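Local structure of TqaA (Penicillium aethiopicum, 5EJD) at residues L4-D7 and A8-E11. The protein carries a covalently attached phosphopantetheine arm as the T3 carrier domain of a fungal nonribosomal peptide synthetase, a large multidomain enzyme that probably has ligase activity. Residues are numbered along the deposited sequence; the frame is centred on the assembly and turned at random.
Sequences LSTD and AERE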
# COMPACT_ATOMS: atom_id res chain seq x y z
N LEU B 4 -24.68 -25.02 -5.14
CA LEU B 4 -23.33 -25.43 -4.79
C LEU B 4 -23.30 -26.93 -4.55
O LEU B 4 -24.03 -27.46 -3.70
CB LEU B 4 -22.82 -24.68 -3.56
CG LEU B 4 -22.84 -23.14 -3.60
CD1 LEU B 4 -22.82 -22.54 -2.21
CD2 LEU B 4 -21.79 -22.56 -4.52
N SER B 5 -22.39 -27.59 -5.24
CA SER B 5 -22.42 -29.03 -5.35
C SER B 5 -21.22 -29.70 -4.64
O SER B 5 -21.39 -30.77 -4.09
CB SER B 5 -22.55 -29.48 -6.81
OG SER B 5 -21.30 -29.42 -7.42
N THR B 6 -20.03 -29.09 -4.60
CA THR B 6 -18.87 -29.70 -3.94
C THR B 6 -18.53 -28.99 -2.65
O THR B 6 -19.03 -27.93 -2.36
CB THR B 6 -17.60 -29.71 -4.85
OG1 THR B 6 -16.92 -28.45 -4.77
CG2 THR B 6 -17.96 -30.00 -6.31
N ASP B 7 -17.66 -29.60 -1.87
CA ASP B 7 -17.18 -28.98 -0.62
C ASP B 7 -16.31 -27.76 -0.86
O ASP B 7 -16.31 -26.83 -0.06
CB ASP B 7 -16.40 -29.99 0.24
CG ASP B 7 -17.31 -30.96 0.98
OD1 ASP B 7 -18.54 -30.70 1.10
OD2 ASP B 7 -16.81 -32.01 1.45
N ALA B 8 -15.51 -27.82 -1.92
CA ALA B 8 -14.70 -26.71 -2.34
C ALA B 8 -15.59 -25.51 -2.76
O ALA B 8 -15.27 -24.37 -2.43
CB ALA B 8 -13.77 -27.12 -3.49
N GLU B 9 -16.68 -25.76 -3.48
CA GLU B 9 -17.60 -24.71 -3.86
C GLU B 9 -18.20 -24.07 -2.63
O GLU B 9 -18.31 -22.86 -2.56
CB GLU B 9 -18.67 -25.20 -4.83
CG GLU B 9 -18.12 -25.66 -6.18
CD GLU B 9 -19.21 -25.96 -7.23
OE1 GLU B 9 -20.41 -26.13 -6.89
OE2 GLU B 9 -18.84 -26.09 -8.43
N ARG B 10 -18.55 -24.85 -1.64
CA ARG B 10 -19.12 -24.28 -0.43
C ARG B 10 -18.14 -23.42 0.31
O ARG B 10 -18.51 -22.37 0.83
CB ARG B 10 -19.66 -25.37 0.53
CG ARG B 10 -20.95 -26.02 0.05
CD ARG B 10 -21.45 -27.17 0.91
NE ARG B 10 -22.20 -28.04 0.01
CZ ARG B 10 -21.75 -29.18 -0.52
NH1 ARG B 10 -20.57 -29.68 -0.19
NH2 ARG B 10 -22.52 -29.83 -1.37
N GLU B 11 -16.92 -23.91 0.48
CA GLU B 11 -15.94 -23.18 1.28
C GLU B 11 -15.61 -21.87 0.55
O GLU B 11 -15.50 -20.82 1.17
CB GLU B 11 -14.67 -23.97 1.70
CG GLU B 11 -14.53 -24.09 3.22
CD GLU B 11 -14.56 -22.79 4.08
OE1 GLU B 11 -14.42 -21.61 3.65
OE2 GLU B 11 -14.70 -22.99 5.30
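With Thr6 OG1 set between its own backbone N and carbonyl carbon (chi1 83°), the hydroxyl points forward into the first helical turn and accepts from Glu9 N at 3.0 Å, a textbook N-cap. The Glu9 side chain, extended beyond CG (chi2 -172°), reaches back past the N-cap residue to the backbone of Ser5, where Ser5 N donates to Glu9 OE1 at 3.0 Å in a nearly straight bond (170°) on the anti side, somewhat out of the carboxylate plane. A long, weak bond from Ser5 OG reaches the same oxygen. Replacing Glu9 with alanine is likely to leave Ser5 N without this acceptor and to remove the side chain packed against helix 68-74. Arg10 folds back over the loop, one guanidinium face lying against Thr6 O; its NH1 forms a 2.6 Å salt bridge with Asp7 OD1 near the guanidinium plane, while NH2 gives only a weak bond to Ser5 O. Leu4 CD2 packs on Glu9 CB at 4.1 Å. The whole forms the surface-lying start of helix 7-20, away from the phosphopantetheine site, with the buried Glu9 side chain touching Leu68, Ser69 and Ala72 of helix 68-74 and Ala8 also touching Ala72.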